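PDB 6P2I: glycerate dehydrogenase from Bacillus sp. 5mfcol3.1, which probably acts as an NADPH-dependent imine reductase, reducing acyclic imino acids supplied by a partner oxidase to amino acids. Local coordinates for residues 240-245 against 264-269; 253-258 against 269-274. All blocks are in the same frame, centred on the assembly; numbering follows the deposited sequence.

Interaction 1: residues 240-245 against 264-269; sequences SVLKQN and IGLNNV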
loop_
_atom_site.group_PDB
_atom_site.type_symbol
_atom_site.label_atom_id
_atom_site.label_comp_id
_atom_site.label_asym_id
_atom_site.label_seq_id
_atom_site.Cartn_x
_atom_site.Cartn_y
_atom_site.Cartn_z
ATOM N N SER A 240 18.298 4.010 16.364
ATOM C CA SER A 240 19.204 5.130 16.127
ATOM C C SER A 240 19.184 5.561 14.668
ATOM O O SER A 240 19.217 6.758 14.367
ATOM C CB SER A 240 20.625 4.759 16.556
ATOM O OG SER A 240 20.690 4.558 17.958
ATOM N N VAL A 241 19.132 4.597 13.747
ATOM C CA VAL A 241 19.076 4.924 12.324
ATOM C C VAL A 241 17.832 5.751 12.017
ATOM O O VAL A 241 17.901 6.792 11.351
ATOM C CB VAL A 241 19.126 3.636 11.485
ATOM C CG1 VAL A 241 18.646 3.897 10.069
ATOM C CG2 VAL A 241 20.540 3.089 11.464
ATOM N N LEU A 242 16.678 5.310 12.521
ATOM C CA LEU A 242 15.433 6.031 12.271
ATOM C C LEU A 242 15.383 7.352 13.029
ATOM O O LEU A 242 14.979 8.378 12.467
ATOM C CB LEU A 242 14.244 5.146 12.638
ATOM C CG LEU A 242 14.052 3.910 11.754
ATOM C CD1 LEU A 242 13.362 2.805 12.535
ATOM C CD2 LEU A 242 13.236 4.249 10.515
ATOM N N LYS A 243 15.793 7.352 14.302
ATOM C CA LYS A 243 15.794 8.587 15.085
ATOM C C LYS A 243 16.628 9.671 14.413
ATOM O O LYS A 243 16.271 10.854 14.452
ATOM C CB LYS A 243 16.321 8.321 16.498
ATOM C CG LYS A 243 16.294 9.540 17.422
ATOM C CD LYS A 243 14.867 10.026 17.642
ATOM C CE LYS A 243 14.824 11.373 18.342
ATOM N NZ LYS A 243 13.518 11.568 19.035
ATOM N N GLN A 244 17.745 9.287 13.800
ATOM C CA GLN A 244 18.640 10.225 13.138
ATOM C C GLN A 244 18.276 10.442 11.675
ATOM O O GLN A 244 19.047 11.076 10.947
ATOM C CB GLN A 244 20.087 9.738 13.253
ATOM C CG GLN A 244 20.589 9.667 14.691
ATOM C CD GLN A 244 21.960 9.027 14.809
ATOM O OE1 GLN A 244 22.798 9.149 13.914
ATOM N NE2 GLN A 244 22.195 8.339 15.921
ATOM N N ASN A 245 17.128 9.925 11.239
ATOM C CA ASN A 245 16.631 10.103 9.873
ATOM C C ASN A 245 17.679 9.692 8.841
ATOM O O ASN A 245 17.842 10.329 7.799
ATOM C CB ASN A 245 16.159 11.543 9.642
ATOM C CG ASN A 245 15.045 11.955 10.600
ATOM O OD1 ASN A 245 15.225 12.837 11.440
ATOM N ND2 ASN A 245 13.888 11.313 10.474
ATOM N N ILE A 264 8.327 3.081 19.342
ATOM C CA ILE A 264 6.934 3.532 19.376
ATOM C C ILE A 264 6.825 5.054 19.323
ATOM O O ILE A 264 5.775 5.587 18.941
ATOM C CB ILE A 264 6.229 2.940 20.626
ATOM C CG1 ILE A 264 5.518 1.641 20.260
ATOM C CG2 ILE A 264 5.246 3.908 21.260
ATOM C CD1 ILE A 264 6.444 0.567 19.843
ATOM N N GLY A 265 7.899 5.769 19.650
ATOM C CA GLY A 265 7.928 7.215 19.611
ATOM C C GLY A 265 8.270 7.829 18.269
ATOM O O GLY A 265 8.191 9.054 18.119
ATOM N N LEU A 266 8.639 7.017 17.284
ATOM C CA LEU A 266 9.144 7.516 16.010
ATOM C C LEU A 266 8.014 7.862 15.049
ATOM O O LEU A 266 7.025 7.131 14.936
ATOM C CB LEU A 266 10.049 6.479 15.350
ATOM C CG LEU A 266 11.337 6.086 16.062
ATOM C CD1 LEU A 266 11.924 4.851 15.385
ATOM C CD2 LEU A 266 12.315 7.236 16.036
ATOM N N ASN A 267 8.192 8.965 14.328
ATOM C CA ASN A 267 7.236 9.416 13.325
ATOM C C ASN A 267 7.591 8.960 11.916
ATOM O O ASN A 267 6.993 9.446 10.949
ATOM C CB ASN A 267 7.117 10.939 13.353
ATOM C CG ASN A 267 8.438 11.644 13.046
ATOM O OD1 ASN A 267 9.435 11.014 12.684
ATOM N ND2 ASN A 267 8.445 12.966 13.195
ATOM N N ASN A 268 8.569 8.070 11.772
ATOM C CA ASN A 268 8.912 7.525 10.465
ATOM C C ASN A 268 8.865 6.005 10.482
ATOM O O ASN A 268 9.568 5.347 9.712
ATOM C CB ASN A 268 10.279 8.030 9.990
ATOM C CG ASN A 268 11.393 7.800 11.009
ATOM O OD1 ASN A 268 11.170 7.256 12.092
ATOM N ND2 ASN A 268 12.605 8.209 10.652
ATOM N N VAL A 269 8.044 5.429 11.361
ATOM C CA VAL A 269 7.756 4.003 11.315
ATOM C C VAL A 269 6.251 3.826 11.190
ATOM O O VAL A 269 5.461 4.658 11.650
ATOM C CB VAL A 269 8.290 3.237 12.553
ATOM C CG1 VAL A 269 9.796 3.417 12.676
ATOM C CG2 VAL A 269 7.574 3.688 13.819
HETATM O O HOH W 1 13.271 9.669 8.004
HETATM O O HOH W 2 12.449 10.887 13.452
#
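The carbonyl oxygen of L242 is gripped by two N-H donors that arrive from opposite faces of its plane. N268 ND2 comes from across the contact at 3.0 Å from L242 O, with a nearly straight N-H...O angle of 164°. N245 N closes on L242 O from within its own turn at 2.9 Å. The oxygen lies close to the N268 amide plane, yet the donor is tilted 35° from the carbonyl plane of L242. A chi1 of 53°, which sets CG between the backbone N and the carbonyl carbon, turns the N268 amide to the helix end. N268 ND2 also donates to water 1, which accepts from N245 ND2 as well; the two nitrogens, both donors, do not bond to each other. N245, with positive phi, is the C-prime residue of a Schellman motif ending helix 235-243, and L242 O, acceptor of that motif's N245 N bond, is the same atom that N268 ND2 reaches. N268 OD1 lies 3.8 Å from L242 CB, buried by the contact without a polar partner. With an alanine here, L242 O would probably keep N245 N alone of these two donors, and water 1 would lose one of its own. Beside the amide, L242 CB meets L266 CD1 at 3.6 Å, the two leucines crossing at about a right angle, and L242 CD1 touches V269 CG1 at 3.6 Å. L266 CD2 lies against the K243 backbone.

Interaction 2: residues 253-258 against 269-274; sequences DDLTYY and VVLTPG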
loop_
_atom_site.group_PDB
_atom_site.type_symbol
_atom_site.label_atom_id
_atom_site.label_comp_id
_atom_site.label_asym_id
_atom_site.label_seq_id
_atom_site.Cartn_x
_atom_site.Cartn_y
_atom_site.Cartn_z
ATOM N N ASP A 253 6.076 -5.268 11.305
ATOM C CA ASP A 253 4.984 -6.106 11.778
ATOM C C ASP A 253 5.340 -6.830 13.068
ATOM O O ASP A 253 4.495 -7.543 13.610
ATOM C CB ASP A 253 4.584 -7.118 10.690
ATOM C CG ASP A 253 3.235 -7.811 10.966
ATOM O OD1 ASP A 253 2.238 -7.123 11.244
ATOM O OD2 ASP A 253 3.179 -9.055 10.909
ATOM N N ASP A 254 6.569 -6.664 13.564
ATOM C CA ASP A 254 6.985 -7.221 14.846
ATOM C C ASP A 254 8.059 -6.324 15.437
ATOM O O ASP A 254 8.813 -5.677 14.709
ATOM C CB ASP A 254 7.510 -8.657 14.695
ATOM C CG ASP A 254 7.672 -9.367 16.037
ATOM O OD1 ASP A 254 6.690 -9.434 16.809
ATOM O OD2 ASP A 254 8.775 -9.875 16.329
ATOM N N LEU A 255 8.097 -6.264 16.764
ATOM C CA LEU A 255 9.199 -5.671 17.510
ATOM C C LEU A 255 9.623 -6.672 18.571
ATOM O O LEU A 255 8.840 -7.541 18.961
ATOM C CB LEU A 255 8.815 -4.352 18.193
ATOM C CG LEU A 255 8.257 -3.218 17.339
ATOM C CD1 LEU A 255 7.852 -2.112 18.284
ATOM C CD2 LEU A 255 9.294 -2.733 16.363
ATOM N N THR A 256 10.863 -6.540 19.062
ATOM C CA THR A 256 11.305 -7.480 20.098
ATOM C C THR A 256 10.505 -7.311 21.386
ATOM O O THR A 256 10.358 -8.267 22.157
ATOM C CB THR A 256 12.805 -7.332 20.381
ATOM O OG1 THR A 256 13.068 -6.066 20.999
ATOM C CG2 THR A 256 13.613 -7.457 19.101
ATOM N N TYR A 257 9.997 -6.107 21.638
ATOM C CA TYR A 257 9.053 -5.831 22.712
ATOM C C TYR A 257 8.329 -4.541 22.359
ATOM O O TYR A 257 8.781 -3.778 21.505
ATOM C CB TYR A 257 9.748 -5.721 24.079
ATOM C CG TYR A 257 10.639 -4.506 24.227
ATOM C CD1 TYR A 257 11.919 -4.491 23.688
ATOM C CD2 TYR A 257 10.201 -3.376 24.909
ATOM C CE1 TYR A 257 12.739 -3.382 23.821
ATOM C CE2 TYR A 257 11.016 -2.266 25.055
ATOM C CZ TYR A 257 12.280 -2.273 24.505
ATOM O OH TYR A 257 13.092 -1.172 24.643
ATOM N N TYR A 258 7.196 -4.301 23.023
ATOM C CA TYR A 258 6.356 -3.159 22.687
ATOM C C TYR A 258 6.286 -2.123 23.804
ATOM O O TYR A 258 6.596 -0.955 23.563
ATOM C CB TYR A 258 4.950 -3.634 22.299
ATOM C CG TYR A 258 4.926 -4.205 20.906
ATOM C CD1 TYR A 258 5.359 -5.503 20.670
ATOM C CD2 TYR A 258 4.495 -3.441 19.823
ATOM C CE1 TYR A 258 5.362 -6.035 19.406
ATOM C CE2 TYR A 258 4.495 -3.963 18.541
ATOM C CZ TYR A 258 4.927 -5.261 18.340
ATOM O OH TYR A 258 4.931 -5.794 17.074
ATOM N N VAL A 269 8.044 5.429 11.361
ATOM C CA VAL A 269 7.756 4.003 11.315
ATOM C C VAL A 269 6.251 3.826 11.190
ATOM O O VAL A 269 5.461 4.658 11.650
ATOM C CB VAL A 269 8.290 3.237 12.553
ATOM C CG1 VAL A 269 9.796 3.417 12.676
ATOM C CG2 VAL A 269 7.574 3.688 13.819
ATOM N N VAL A 270 5.865 2.742 10.538
ATOM C CA VAL A 270 4.494 2.261 10.517
ATOM C C VAL A 270 4.511 0.879 11.153
ATOM O O VAL A 270 5.290 0.014 10.738
ATOM C CB VAL A 270 3.936 2.215 9.083
ATOM C CG1 VAL A 270 2.548 1.605 9.045
ATOM C CG2 VAL A 270 3.929 3.632 8.489
ATOM N N LEU A 271 3.686 0.688 12.176
ATOM C CA LEU A 271 3.682 -0.543 12.957
ATOM C C LEU A 271 2.375 -1.293 12.761
ATOM O O LEU A 271 1.301 -0.687 12.762
ATOM C CB LEU A 271 3.864 -0.226 14.439
ATOM C CG LEU A 271 5.098 0.605 14.753
ATOM C CD1 LEU A 271 5.090 1.014 16.215
ATOM C CD2 LEU A 271 6.360 -0.185 14.409
ATOM N N THR A 272 2.465 -2.612 12.596
ATOM C CA THR A 272 1.276 -3.445 12.637
ATOM C C THR A 272 1.470 -4.561 13.660
ATOM O O THR A 272 2.590 -5.044 13.859
ATOM C CB THR A 272 0.934 -4.007 11.243
ATOM O OG1 THR A 272 2.079 -4.640 10.646
ATOM C CG2 THR A 272 0.487 -2.848 10.306
ATOM N N PRO A 273 0.405 -4.969 14.353
ATOM C CA PRO A 273 0.565 -5.898 15.501
ATOM C C PRO A 273 0.585 -7.368 15.094
ATOM O O PRO A 273 -0.235 -8.179 15.543
ATOM C CB PRO A 273 -0.655 -5.552 16.370
ATOM C CG PRO A 273 -1.732 -5.206 15.344
ATOM C CD PRO A 273 -0.979 -4.468 14.220
ATOM N N GLY A 274 1.548 -7.732 14.246
ATOM C CA GLY A 274 1.608 -9.090 13.735
ATOM C C GLY A 274 0.436 -9.482 12.858
ATOM O O GLY A 274 0.140 -10.669 12.733
HETATM O O HOH W 3 4.807 -3.919 15.090
#
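D253 and T272 meet through a short hydrogen bond in which T272 OG1 donates to D253 OD1 over 2.6 Å. The hydroxyl reaches that oxygen on its anti side, 17° out of the carboxylate plane, and the two side chains cross at about a right angle. With CG anti to the backbone N, chi1 -166°, the D253 carboxylate extends past T272 to G274, where OD2 lies 3.2 Å from G274 CA. The backbone of G274 adds a weak bond from its N to D253 O, 3.0 Å long but bent to 125°. Near it, D253 CA makes a CA-H...O contact of 3.3 Å with T272 O. That carbonyl is also reached by water 3, which donates to it at 2.8 Å and stands 2.7 Å from Y258 OH, so the tyrosine joins the contact through a bridge. L255 CD1 lies 3.8 Å above one face of the Y258 ring, offset toward its rim, while L255 CD2 packs loosely on L271 CD2. In the next shell, T272 OG1 is also hydrogen-bonded to H105 NE2, and A276 N makes a weak hydrogen bond to D253 OD2; A120 of the second subunit packs on T272 and P273, the latter at the centre of an inverse gamma turn. D253 OD2 accepts from the nicotinamide amide N7N of bound NADP, placing this contact at the nicotinamide end of the cofactor pocket, where two strand ends of the Rossmann-type domain meet.

Overall arrangement
From the N-terminal side, helix 235-243 and the turn after it supply the first half of interaction 1; the chain then runs through strand 249-252 and enters 253-258, the first half of interaction 2. A loop returns it to 264-269, closing interaction 1; V269 begins strand 269-271, which with the residues after it forms 269-274 and closes interaction 2. The two closures therefore cross rather than nest, and they share V269. I264 CD1 joins them directly, packing 3.4 Å from L255 CD1. Interaction 1 ties a helix end to the approach of strand 269-271, at one edge of the seven-stranded sheet within this chain; interaction 2 ties that strand's end to the loop following neighbouring strand 249-252, beside the cofactor. Both also touch the second subunit.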